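Local coordinates for solute Binding Protein, BlMnBP1 in complex with mannotriose (Bifidobacterium, PDB 6FUV) that probably captures manno-oligosaccharides outside the cell and hands them to an ABC transporter, and is bound here to beta-mannotriose, at residues A36-K41 with M274-E279; K60-S65 with L72-A77; D188-G193 with T263-A268; Q204-D209 with Q418-A423. All coordinates share one frame; numbering follows the deposited sequence.

Interaction 1. Residues A36-K41 with M274-E279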
loop_
_atom_site.group_PDB
_atom_site.type_symbol
_atom_site.label_atom_id
_atom_site.label_comp_id
_atom_site.label_asym_id
_atom_site.label_seq_id
_atom_site.Cartn_x
_atom_site.Cartn_y
_atom_site.Cartn_z
ATOM N N ALA A 36 11.715 0.840 -20.758
ATOM C CA ALA A 36 11.106 1.291 -22.001
ATOM C C ALA A 36 9.899 0.452 -22.378
ATOM O O ALA A 36 8.982 0.956 -23.030
ATOM C CB ALA A 36 12.144 1.252 -23.116
ATOM N N SER A 37 9.839 -0.793 -21.934
ATOM C CA SER A 37 8.741 -1.697 -22.263
ATOM C C SER A 37 7.511 -1.593 -21.341
ATOM O O SER A 37 6.550 -2.360 -21.514
ATOM C CB SER A 37 9.260 -3.145 -22.227
ATOM O OG SER A 37 9.978 -3.343 -21.032
ATOM N N TYR A 38 7.500 -0.680 -20.385
ATOM C CA TYR A 38 6.353 -0.546 -19.505
ATOM C C TYR A 38 5.090 -0.435 -20.367
ATOM O O TYR A 38 5.004 0.466 -21.216
ATOM C CB TYR A 38 6.507 0.670 -18.594
ATOM C CG TYR A 38 5.383 0.787 -17.603
ATOM C CD1 TYR A 38 5.140 -0.218 -16.708
ATOM C CD2 TYR A 38 4.558 1.894 -17.584
ATOM C CE1 TYR A 38 4.109 -0.155 -15.824
ATOM C CE2 TYR A 38 3.532 1.996 -16.665
ATOM C CZ TYR A 38 3.302 0.962 -15.794
ATOM O OH TYR A 38 2.305 0.990 -14.868
ATOM N N PRO A 39 4.114 -1.314 -20.194
ATOM C CA PRO A 39 2.925 -1.276 -21.053
ATOM C C PRO A 39 1.955 -0.151 -20.723
ATOM O O PRO A 39 0.744 -0.336 -20.735
ATOM C CB PRO A 39 2.303 -2.654 -20.807
ATOM C CG PRO A 39 2.714 -3.042 -19.486
ATOM C CD PRO A 39 4.069 -2.458 -19.263
ATOM N N GLY A 40 2.488 0.981 -20.372
ATOM C CA GLY A 40 1.701 2.169 -20.109
ATOM C C GLY A 40 2.590 3.374 -20.123
ATOM O O GLY A 40 3.621 3.414 -20.799
ATOM N N LYS A 41 2.192 4.393 -19.371
ATOM C CA LYS A 41 2.987 5.609 -19.262
ATOM C C LYS A 41 4.093 5.405 -18.235
ATOM O O LYS A 41 3.809 5.292 -17.037
ATOM C CB LYS A 41 2.084 6.759 -18.859
ATOM C CG LYS A 41 2.572 8.112 -19.162
ATOM C CD LYS A 41 1.361 9.079 -19.212
ATOM C CE LYS A 41 1.822 10.528 -18.996
ATOM N NZ LYS A 41 0.694 11.458 -19.185
ATOM N N MET A 274 -1.555 -5.658 -13.864
ATOM C CA MET A 274 -1.915 -6.971 -14.363
ATOM C C MET A 274 -2.882 -6.916 -15.534
ATOM O O MET A 274 -2.850 -7.816 -16.366
ATOM C CB MET A 274 -2.493 -7.778 -13.215
ATOM C CG MET A 274 -1.469 -8.019 -12.108
ATOM S SD MET A 274 -2.031 -9.062 -10.783
ATOM C CE MET A 274 -0.631 -8.984 -9.681
ATOM N N LYS A 275 -3.741 -5.894 -15.607
ATOM C CA LYS A 275 -4.520 -5.661 -16.811
ATOM C C LYS A 275 -3.611 -5.524 -18.013
ATOM O O LYS A 275 -3.902 -6.082 -19.075
ATOM C CB LYS A 275 -5.376 -4.411 -16.657
ATOM C CG LYS A 275 -6.672 -4.566 -15.916
ATOM C CD LYS A 275 -7.519 -3.239 -15.961
ATOM C CE LYS A 275 -8.923 -3.411 -15.381
ATOM N NZ LYS A 275 -9.696 -4.538 -16.026
ATOM N N GLN A 276 -2.496 -4.796 -17.844
ATOM C CA GLN A 276 -1.535 -4.490 -18.897
ATOM C C GLN A 276 -0.571 -5.626 -19.192
ATOM O O GLN A 276 0.142 -5.560 -20.187
ATOM C CB GLN A 276 -0.680 -3.267 -18.511
ATOM C CG GLN A 276 -1.373 -1.927 -18.345
ATOM C CD GLN A 276 -0.434 -0.872 -17.623
ATOM O OE1 GLN A 276 0.692 -1.194 -17.181
ATOM N NE2 GLN A 276 -0.935 0.343 -17.452
ATOM N N ALA A 277 -0.481 -6.628 -18.345
ATOM C CA ALA A 277 0.519 -7.670 -18.480
ATOM C C ALA A 277 0.148 -8.709 -19.504
ATOM O O ALA A 277 0.828 -9.709 -19.667
ATOM C CB ALA A 277 0.753 -8.326 -17.115
ATOM N N GLY A 278 -0.935 -8.484 -20.217
ATOM C CA GLY A 278 -1.356 -9.459 -21.194
ATOM C C GLY A 278 -2.473 -8.894 -22.023
ATOM O O GLY A 278 -2.855 -7.752 -21.882
ATOM N N GLU A 279 -3.012 -9.718 -22.901
ATOM C CA GLU A 279 -4.035 -9.247 -23.823
ATOM C C GLU A 279 -5.431 -9.264 -23.230
ATOM O O GLU A 279 -6.339 -8.719 -23.836
ATOM C CB GLU A 279 -4.005 -10.085 -25.111
ATOM C CG GLU A 279 -2.650 -10.050 -25.817
ATOM C CD GLU A 279 -2.627 -10.920 -27.044
ATOM O OE1 GLU A 279 -3.708 -11.399 -27.413
ATOM O OE2 GLU A 279 -1.545 -11.162 -27.632
#

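Interaction 2. Residues K60-S65 with L72-A77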
loop_
_atom_site.group_PDB
_atom_site.type_symbol
_atom_site.label_atom_id
_atom_site.label_comp_id
_atom_site.label_asym_id
_atom_site.label_seq_id
_atom_site.Cartn_x
_atom_site.Cartn_y
_atom_site.Cartn_z
ATOM N N LYS A 60 15.838 12.829 -13.073
ATOM C CA LYS A 60 16.361 11.502 -13.327
ATOM C C LYS A 60 15.795 10.528 -12.297
ATOM O O LYS A 60 15.543 10.874 -11.141
ATOM C CB LYS A 60 17.875 11.525 -13.234
ATOM C CG LYS A 60 18.560 12.494 -14.150
ATOM C CD LYS A 60 18.754 11.886 -15.548
ATOM C CE LYS A 60 19.559 12.833 -16.463
ATOM N NZ LYS A 60 19.564 12.344 -17.897
ATOM N N VAL A 61 15.607 9.295 -12.725
ATOM C CA VAL A 61 14.944 8.281 -11.925
ATOM C C VAL A 61 15.911 7.156 -11.656
ATOM O O VAL A 61 16.644 6.732 -12.549
ATOM C CB VAL A 61 13.692 7.739 -12.635
ATOM C CG1 VAL A 61 13.093 6.607 -11.878
ATOM C CG2 VAL A 61 12.694 8.860 -12.832
ATOM N N GLN A 62 15.920 6.688 -10.426
ATOM C CA GLN A 62 16.578 5.453 -10.045
ATOM C C GLN A 62 15.549 4.561 -9.385
ATOM O O GLN A 62 14.739 5.029 -8.598
ATOM C CB GLN A 62 17.714 5.675 -9.034
ATOM C CG GLN A 62 18.504 6.939 -9.261
ATOM C CD GLN A 62 19.628 7.080 -8.269
ATOM O OE1 GLN A 62 19.564 6.559 -7.164
ATOM N NE2 GLN A 62 20.672 7.755 -8.674
ATOM N N THR A 63 15.614 3.272 -9.637
ATOM C CA THR A 63 14.674 2.326 -9.073
ATOM C C THR A 63 15.410 1.109 -8.546
ATOM O O THR A 63 16.485 0.752 -9.008
ATOM C CB THR A 63 13.624 1.922 -10.105
ATOM O OG1 THR A 63 14.247 1.234 -11.191
ATOM C CG2 THR A 63 12.897 3.109 -10.596
ATOM N N ASP A 64 14.816 0.480 -7.562
ATOM C CA ASP A 64 15.380 -0.691 -6.918
ATOM C C ASP A 64 14.273 -1.685 -6.589
ATOM O O ASP A 64 13.172 -1.316 -6.170
ATOM C CB ASP A 64 16.114 -0.296 -5.631
ATOM C CG ASP A 64 17.352 -1.100 -5.399
ATOM O OD1 ASP A 64 17.491 -2.199 -6.002
ATOM O OD2 ASP A 64 18.179 -0.639 -4.596
ATOM N N SER A 65 14.555 -2.949 -6.858
ATOM C CA SER A 65 13.771 -4.020 -6.266
ATOM C C SER A 65 14.129 -4.114 -4.775
ATOM O O SER A 65 15.087 -3.520 -4.281
ATOM C CB SER A 65 13.989 -5.324 -7.036
ATOM O OG SER A 65 15.258 -5.823 -6.810
ATOM N N LEU A 72 15.710 2.222 3.089
ATOM C CA LEU A 72 16.247 2.329 4.440
ATOM C C LEU A 72 17.769 2.406 4.393
ATOM O O LEU A 72 18.383 3.280 4.995
ATOM C CB LEU A 72 15.752 1.153 5.286
ATOM C CG LEU A 72 14.298 1.224 5.701
ATOM C CD1 LEU A 72 13.835 -0.040 6.443
ATOM C CD2 LEU A 72 14.007 2.424 6.623
ATOM N N THR A 73 18.392 1.560 3.587
ATOM C CA THR A 73 19.837 1.613 3.442
ATOM C C THR A 73 20.259 2.950 2.859
ATOM O O THR A 73 21.252 3.530 3.292
ATOM C CB THR A 73 20.294 0.451 2.561
ATOM O OG1 THR A 73 19.969 -0.774 3.189
ATOM C CG2 THR A 73 21.776 0.465 2.320
ATOM N N ARG A 74 19.503 3.472 1.897
ATOM C CA ARG A 74 19.859 4.750 1.285
ATOM C C ARG A 74 19.793 5.889 2.297
ATOM O O ARG A 74 20.599 6.814 2.248
ATOM C CB ARG A 74 18.925 5.018 0.097
ATOM C CG ARG A 74 19.289 6.195 -0.717
ATOM C CD ARG A 74 20.479 5.883 -1.573
ATOM N NE ARG A 74 20.048 5.234 -2.790
ATOM C CZ ARG A 74 19.899 5.846 -3.947
ATOM N NH1 ARG A 74 20.189 7.120 -4.059
ATOM N NH2 ARG A 74 19.510 5.163 -5.000
ATOM N N LEU A 75 18.858 5.823 3.234
ATOM C CA LEU A 75 18.745 6.863 4.254
ATOM C C LEU A 75 19.902 6.761 5.249
ATOM O O LEU A 75 20.424 7.773 5.723
ATOM C CB LEU A 75 17.405 6.737 4.985
ATOM C CG LEU A 75 16.120 6.980 4.230
ATOM C CD1 LEU A 75 14.934 6.629 5.154
ATOM C CD2 LEU A 75 15.975 8.382 3.724
ATOM N N GLN A 76 20.328 5.540 5.573
ATOM C CA GLN A 76 21.526 5.382 6.380
ATOM C C GLN A 76 22.760 5.932 5.674
ATOM O O GLN A 76 23.662 6.422 6.327
ATOM C CB GLN A 76 21.725 3.915 6.710
ATOM C CG GLN A 76 23.046 3.611 7.363
ATOM C CD GLN A 76 23.140 2.141 7.790
ATOM O OE1 GLN A 76 22.980 1.224 6.981
ATOM N NE2 GLN A 76 23.411 1.921 9.048
ATOM N N ALA A 77 22.828 5.871 4.351
ATOM C CA ALA A 77 23.986 6.383 3.639
ATOM C C ALA A 77 24.169 7.866 3.877
ATOM O O ALA A 77 25.280 8.373 3.769
ATOM C CB ALA A 77 23.834 6.110 2.147
HETATM O O HOH W 1 19.763 1.825 -4.261
#

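Interaction 3. Residues D188-G193 with T263-A268. With BMA (beta-D-mannopyranose), chain B.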
loop_
_atom_site.group_PDB
_atom_site.type_symbol
_atom_site.label_atom_id
_atom_site.label_comp_id
_atom_site.label_asym_id
_atom_site.label_seq_id
_atom_site.Cartn_x
_atom_site.Cartn_y
_atom_site.Cartn_z
ATOM N N ASP A 188 -1.175 -7.118 6.168
ATOM C CA ASP A 188 -1.428 -6.228 7.284
ATOM C C ASP A 188 -2.410 -5.129 6.904
ATOM O O ASP A 188 -3.029 -4.519 7.789
ATOM C CB ASP A 188 -0.093 -5.627 7.756
ATOM C CG ASP A 188 0.776 -6.607 8.560
ATOM O OD1 ASP A 188 0.247 -7.660 8.930
ATOM O OD2 ASP A 188 2.003 -6.317 8.766
ATOM N N GLN A 189 -2.576 -4.883 5.607
ATOM C CA GLN A 189 -3.315 -3.721 5.136
ATOM C C GLN A 189 -4.810 -3.882 5.322
ATOM O O GLN A 189 -5.539 -2.902 5.238
ATOM C CB GLN A 189 -2.969 -3.473 3.646
ATOM C CG GLN A 189 -1.551 -3.214 3.394
ATOM C CD GLN A 189 -1.205 -2.935 1.977
ATOM O OE1 GLN A 189 -2.049 -2.863 1.104
ATOM N NE2 GLN A 189 0.062 -2.716 1.748
ATOM N N TYR A 190 -5.266 -5.076 5.610
ATOM C CA TYR A 190 -6.668 -5.407 5.642
ATOM C C TYR A 190 -7.231 -5.444 7.060
ATOM O O TYR A 190 -8.466 -5.500 7.234
ATOM C CB TYR A 190 -6.876 -6.764 4.966
ATOM C CG TYR A 190 -6.459 -6.822 3.542
ATOM C CD1 TYR A 190 -5.174 -7.126 3.220
ATOM C CD2 TYR A 190 -7.339 -6.557 2.508
ATOM C CE1 TYR A 190 -4.747 -7.187 1.904
ATOM C CE2 TYR A 190 -6.939 -6.588 1.195
ATOM C CZ TYR A 190 -5.634 -6.932 0.887
ATOM O OH TYR A 190 -5.222 -6.973 -0.401
ATOM N N ILE A 191 -6.382 -5.297 8.089
ATOM C CA ILE A 191 -6.839 -5.683 9.434
ATOM C C ILE A 191 -7.557 -4.582 10.203
ATOM O O ILE A 191 -8.056 -4.835 11.295
ATOM C CB ILE A 191 -5.661 -6.210 10.286
ATOM C CG1 ILE A 191 -4.637 -5.108 10.549
ATOM C CG2 ILE A 191 -5.039 -7.373 9.569
ATOM C CD1 ILE A 191 -3.677 -5.411 11.667
ATOM N N GLY A 192 -7.545 -3.363 9.722
ATOM C CA GLY A 192 -8.189 -2.263 10.401
ATOM C C GLY A 192 -9.594 -1.988 9.864
ATOM O O GLY A 192 -10.541 -2.738 10.104
ATOM N N GLY A 193 -9.725 -0.919 9.104
ATOM C CA GLY A 193 -11.011 -0.566 8.561
ATOM C C GLY A 193 -11.671 -1.678 7.782
ATOM O O GLY A 193 -12.866 -1.890 7.921
ATOM N N THR A 263 -6.908 -15.607 -8.131
ATOM C CA THR A 263 -6.944 -14.485 -7.202
ATOM C C THR A 263 -5.557 -14.173 -6.634
ATOM O O THR A 263 -4.731 -15.066 -6.410
ATOM C CB THR A 263 -7.857 -14.723 -6.001
ATOM O OG1 THR A 263 -7.283 -15.760 -5.178
ATOM C CG2 THR A 263 -9.268 -15.065 -6.384
ATOM N N MET A 264 -5.316 -12.885 -6.362
ATOM C CA MET A 264 -4.196 -12.439 -5.543
ATOM C C MET A 264 -4.656 -11.296 -4.641
ATOM O O MET A 264 -5.405 -10.410 -5.066
ATOM C CB MET A 264 -3.023 -12.009 -6.391
ATOM C CG MET A 264 -2.109 -13.178 -6.842
ATOM S SD MET A 264 -0.723 -12.711 -7.872
ATOM C CE MET A 264 -1.473 -12.325 -9.405
ATOM N N VAL A 265 -4.199 -11.332 -3.395
ATOM C CA VAL A 265 -4.617 -10.406 -2.350
ATOM C C VAL A 265 -3.673 -9.210 -2.347
ATOM O O VAL A 265 -2.565 -9.257 -1.828
ATOM C CB VAL A 265 -4.663 -11.121 -1.002
ATOM C CG1 VAL A 265 -4.804 -10.162 0.140
ATOM C CG2 VAL A 265 -5.811 -12.113 -0.993
ATOM N N LEU A 266 -4.109 -8.149 -3.013
ATOM C CA LEU A 266 -3.264 -7.002 -3.316
ATOM C C LEU A 266 -4.106 -5.730 -3.359
ATOM O O LEU A 266 -5.324 -5.781 -3.513
ATOM C CB LEU A 266 -2.565 -7.190 -4.667
ATOM C CG LEU A 266 -1.596 -8.367 -4.803
ATOM C CD1 LEU A 266 -1.291 -8.781 -6.271
ATOM C CD2 LEU A 266 -0.327 -7.977 -4.107
ATOM N N GLY A 267 -3.426 -4.572 -3.283
ATOM C CA GLY A 267 -4.098 -3.292 -3.386
ATOM C C GLY A 267 -4.484 -2.932 -4.816
ATOM O O GLY A 267 -4.098 -3.612 -5.779
ATOM N N ALA A 268 -5.245 -1.831 -4.924
ATOM C CA ALA A 268 -5.768 -1.412 -6.217
ATOM C C ALA A 268 -4.652 -1.037 -7.165
ATOM O O ALA A 268 -4.855 -1.072 -8.382
ATOM C CB ALA A 268 -6.685 -0.234 -6.029
HETATM C C1 BMA B . 2.513 -0.362 -1.704
HETATM C C2 BMA B . 1.047 -0.035 -1.488
HETATM C C3 BMA B . 0.861 1.012 -0.375
HETATM C C4 BMA B . 1.703 0.566 0.864
HETATM C C5 BMA B . 3.133 0.312 0.454
HETATM C C6 BMA B . 4.021 -0.088 1.624
HETATM O O2 BMA B . 0.385 -1.255 -1.086
HETATM O O3 BMA B . -0.515 1.259 0.003
HETATM O O4 BMA B . 1.696 1.542 1.843
HETATM O O5 BMA B . 3.135 -0.738 -0.495
HETATM O O6 BMA B . 3.626 -1.360 2.077
HETATM O O HOH W 2 -0.748 -4.323 -1.653
#

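Interaction 4. Residues Q204-D209 with Q418-A423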
loop_
_atom_site.group_PDB
_atom_site.type_symbol
_atom_site.label_atom_id
_atom_site.label_comp_id
_atom_site.label_asym_id
_atom_site.label_seq_id
_atom_site.Cartn_x
_atom_site.Cartn_y
_atom_site.Cartn_z
ATOM N N GLN A 204 -6.257 3.808 17.560
ATOM C CA GLN A 204 -6.843 4.122 18.856
ATOM C C GLN A 204 -7.259 2.911 19.663
ATOM O O GLN A 204 -7.181 2.972 20.854
ATOM C CB GLN A 204 -8.061 5.022 18.684
ATOM C CG GLN A 204 -7.764 6.384 18.041
ATOM C CD GLN A 204 -8.957 7.312 18.086
ATOM O OE1 GLN A 204 -9.848 7.154 18.906
ATOM N NE2 GLN A 204 -8.960 8.294 17.225
ATOM N N ILE A 205 -7.651 1.812 19.044
ATOM C CA ILE A 205 -8.020 0.617 19.771
ATOM C C ILE A 205 -6.822 -0.301 19.941
ATOM O O ILE A 205 -6.540 -0.764 21.046
ATOM C CB ILE A 205 -9.177 -0.112 19.061
ATOM C CG1 ILE A 205 -10.399 0.782 18.984
ATOM C CG2 ILE A 205 -9.444 -1.405 19.800
ATOM C CD1 ILE A 205 -11.658 0.083 18.620
ATOM N N MET A 206 -6.143 -0.634 18.844
ATOM C CA MET A 206 -5.015 -1.566 18.899
ATOM C C MET A 206 -3.950 -1.180 19.915
ATOM O O MET A 206 -3.506 -2.054 20.673
ATOM C CB MET A 206 -4.414 -1.698 17.496
ATOM C CG MET A 206 -5.188 -2.612 16.565
ATOM S SD MET A 206 -4.314 -3.096 15.096
ATOM C CE MET A 206 -2.858 -3.883 15.738
ATOM N N PRO A 207 -3.509 0.076 20.022
ATOM C CA PRO A 207 -2.530 0.410 21.069
ATOM C C PRO A 207 -3.093 0.339 22.493
ATOM O O PRO A 207 -2.348 0.506 23.453
ATOM C CB PRO A 207 -2.097 1.822 20.678
ATOM C CG PRO A 207 -3.332 2.407 20.012
ATOM C CD PRO A 207 -3.923 1.253 19.235
ATOM N N HIS A 208 -4.365 0.025 22.679
ATOM C CA HIS A 208 -4.957 -0.098 24.011
ATOM C C HIS A 208 -5.622 -1.461 24.197
ATOM O O HIS A 208 -6.568 -1.612 24.960
ATOM C CB HIS A 208 -5.990 0.992 24.262
ATOM C CG HIS A 208 -5.436 2.367 24.288
ATOM N ND1 HIS A 208 -4.775 2.880 25.379
ATOM C CD2 HIS A 208 -5.508 3.366 23.386
ATOM C CE1 HIS A 208 -4.458 4.137 25.145
ATOM N NE2 HIS A 208 -4.868 4.451 23.930
ATOM N N ASP A 209 -5.152 -2.458 23.461
ATOM C CA ASP A 209 -5.782 -3.768 23.366
ATOM C C ASP A 209 -4.672 -4.809 23.386
ATOM O O ASP A 209 -3.721 -4.734 22.610
ATOM C CB ASP A 209 -6.617 -3.850 22.088
ATOM C CG ASP A 209 -7.280 -5.171 21.904
ATOM O OD1 ASP A 209 -7.116 -6.070 22.782
ATOM O OD2 ASP A 209 -7.961 -5.300 20.853
ATOM N N GLN A 418 0.428 -12.407 22.605
ATOM C CA GLN A 418 1.409 -12.324 23.680
ATOM C C GLN A 418 2.438 -11.235 23.395
ATOM O O GLN A 418 2.682 -10.368 24.234
ATOM C CB GLN A 418 2.077 -13.681 23.892
ATOM C CG GLN A 418 1.347 -14.546 24.923
ATOM C CD GLN A 418 1.505 -16.041 24.683
ATOM O OE1 GLN A 418 0.578 -16.815 24.965
ATOM N NE2 GLN A 418 2.671 -16.460 24.152
ATOM N N LYS A 419 3.022 -11.236 22.201
ATOM C CA LYS A 419 4.016 -10.218 21.895
ATOM C C LYS A 419 3.410 -8.821 21.860
ATOM O O LYS A 419 4.063 -7.844 22.247
ATOM C CB LYS A 419 4.678 -10.565 20.582
ATOM C CG LYS A 419 5.706 -11.686 20.707
ATOM C CD LYS A 419 6.066 -12.253 19.336
ATOM C CE LYS A 419 7.154 -13.311 19.442
ATOM N NZ LYS A 419 7.810 -13.513 18.121
ATOM N N TRP A 420 2.172 -8.696 21.393
ATOM C CA TRP A 420 1.606 -7.359 21.281
ATOM C C TRP A 420 1.206 -6.845 22.655
ATOM O O TRP A 420 1.538 -5.707 23.018
ATOM C CB TRP A 420 0.419 -7.352 20.317
ATOM C CG TRP A 420 -0.212 -6.038 20.143
ATOM C CD1 TRP A 420 -1.243 -5.554 20.863
ATOM C CD2 TRP A 420 0.124 -5.026 19.195
ATOM N NE1 TRP A 420 -1.581 -4.315 20.422
ATOM C CE2 TRP A 420 -0.756 -3.972 19.392
ATOM C CE3 TRP A 420 1.097 -4.902 18.213
ATOM C CZ2 TRP A 420 -0.716 -2.817 18.633
ATOM C CZ3 TRP A 420 1.123 -3.763 17.455
ATOM C CH2 TRP A 420 0.234 -2.728 17.679
ATOM N N GLY A 421 0.555 -7.695 23.457
ATOM C CA GLY A 421 0.111 -7.267 24.776
ATOM C C GLY A 421 1.249 -6.953 25.726
ATOM O O GLY A 421 1.143 -6.054 26.562
ATOM N N LYS A 422 2.348 -7.686 25.610
ATOM C CA LYS A 422 3.529 -7.357 26.391
ATOM C C LYS A 422 4.042 -5.969 26.022
ATOM O O LYS A 422 4.324 -5.145 26.896
ATOM C CB LYS A 422 4.601 -8.425 26.166
ATOM C CG LYS A 422 5.658 -8.440 27.225
ATOM C CD LYS A 422 7.057 -8.617 26.644
ATOM C CE LYS A 422 7.233 -9.981 25.970
ATOM N NZ LYS A 422 8.622 -10.510 26.229
ATOM N N ALA A 423 4.115 -5.676 24.719
ATOM C CA ALA A 423 4.504 -4.347 24.260
ATOM C C ALA A 423 3.532 -3.284 24.771
ATOM O O ALA A 423 3.951 -2.248 25.283
ATOM C CB ALA A 423 4.572 -4.334 22.728
#

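Interaction 1. Residues A36-K41 with M274-E279
P39 and Q276 meet in a small van der Waals contact that bridges the two lobes at the mouth of the sugar-binding cleft. P39 lies in the loop between strand 22-28 and helix 43-53, and Q276 lies in the region of helix 270-275, which comes after strand 261-264 in the other lobe. The buried surface is modest, and no hydrogen bond joins the two segments. The long axis of the Q276 side chain runs nearly perpendicular to that of the proline ring, and CG of P39 sits 3.5 Å from CB of Q276. Farther out, the amide carbon CD of Q276 comes within 3.4 Å of P39 O, so the glutamine crosses the ring and touches the carbonyl of the same residue. An extended chain beyond CG (chi2 166°) gives it this reach. Its OE1 ends 3.6 Å from Y38 OH, with the amide plane and the phenol ring 77° apart. That hydroxyl is held by E338, with a weak second bond to R30, so its approach to Q276 is a matter of packing. Glycine suits position 40, since a beta carbon there would run into Q276 NE2. P39, with a rigid ring and no N-H to satisfy, suits an exposed loop. With an alanine in place of the glutamine, the P39 carbonyl and ring would probably lose the amide and CG methylene packed on them, opening a gap. Y38 is about 7 Å from a bound mannose, and such slight inter-lobe contacts are consistent with the closed state of the Venus-flytrap fold of periplasmic-type binding proteins.

Interaction 2. Residues K60-S65 with L72-A77
R74 of helix 67-77 reaches back to Q62 on strand 57-63 inside a beta-alpha-beta unit of the first lobe, in which this helix leads on to strand 84-86; both strands run parallel to strand 22-28. Along the helix, T73 precedes the contact residue, a small polar residue that fits an exposed turn because its OG1 can bond to the carbonyl of D69 one turn earlier. R74 follows and carries the whole contact. A first torsion of -172° points the chain away from the backbone N, and bends at chi2 and chi3 then swing the guanidinium toward the strand. The two side chains cross at about a right angle, with the amide and guanidinium planes 49° apart and Q62 OE1 at the guanidinium edge. NH2 donates to Q62 OE1 at 2.6 Å in an almost straight bond lying in the guanidinium plane, and NH1 adds a weak bond of 3.2 Å to that same OE1. A neutral amide oxygen suits the arginine here, as the cation has further partners: NH1 also bonds to S81, and F27 of strand 22-28 makes a cation-pi contact with it. Next, L75 turns to the buried side of the helix and packs on M85, W82, P88 and V90, the apolar counterpart of its polar neighbour. D64 OD2, 6.0 Å from R74 NH2, probably adds a mild electrostatic attraction. One water spans that interval, donating to D64 OD2 at 2.9 Å and accepting a long, weak bond from R74 NH2.

Interaction 3. Residues D188-G193 with T263-A268
The phenol ring of Y190 points across to V265, and the two side chains pass each other at a slant. CG1 of V265 lies 3.4 Å from CZ of the ring and close to the hydroxyl, so a branched apolar residue fills the side of the aromatic end. Y190 OH also lies 3.1 Å from L266 N, near the ring plane, but the angle is too poor for a hydrogen bond. The hydroxyl bonds instead to the carbonyl of G135, and the L266 backbone also pairs with G135, so both meet on strand 135-139. V227 and the ring of F289 also pack against the tyrosine, the two rings at about 40°. Q189, the preceding residue, projects along a different line. With CG beside the backbone N (chi1 -60°) and the chain extended beyond it, its amide reaches the sugar, and NE2 donates to O2 of the bound mannose at 3.2 Å. S134 bonds to OE1 and helps fix the amide's turn. A water accepting from G267 N at 3.1 Å also makes weak, long bonds to Q189 OE1 and mannose O2. Thus a buried aromatic anchors a segment whose glutamine lines the oligosaccharide pocket, the ligand cleft of a solute-binding protein.

Interaction 4. Residues Q204-D209 with Q418-A423
The chain bends through a short 3-10 turn at M206-P207 and passes beside helix 409-426, bringing the CA atoms of D209 and G421 to 7.0 Å. Into this bend W420 inserts its indole. A chi1 of 180° carries the ring out from the helix toward the turn, and NE1 donates to M206 O at 3.0 Å. The acceptor lies in the indole plane, whereas the donor stands above the plane of the carbonyl, 43° out of it. D209 N reaches M206 O from the opposite face at 3.3 Å, so two donors grip this buried oxygen. This is a helix-to-turn contact within the second lobe of the Venus-flytrap fold, joining the last long helix of the chain to the turn after helix 201-205; F376 of helix 375-383 meets the indole edge-to-face, and I379 also touches it. The bend at chi3 brings the methyl CE of M206 over the six-membered ring in a CH-pi contact, 4.1 Å from its centroid. Methionine suits the position because its flexible thioether can lay a methyl on a flat surface. Tryptophan offers both a broad face and a single N-H. A leucine in its place would probably leave M206 O without its indole donor and the M206 methyl without a face to rest on. D209 turns its carboxylate elsewhere, OD1 accepting from T211 N.

How the interactions relate
Interactions 1, 3 and 4 are connected through the second lobe, interaction 1 also reaching the first. M274 of interaction 1 packs on M264 of interaction 3, their CE atoms 3.5 Å apart; helix 270-275 directly follows strand 261-264 in the chain. Interaction 3 in turn touches interaction 4 where I191 CD1 lies 4.2 Å from M206 SD. Interactions 1 and 4 lie on opposite sides of the chain's centre, with centres about 42 Å apart. Interaction 2 stands apart in the first lobe, its nearest atoms about 14 Å from interaction 3. Only interaction 3 bonds directly to the mannose; the Q62 side chain of interaction 2 is about 14 Å from a bound sugar.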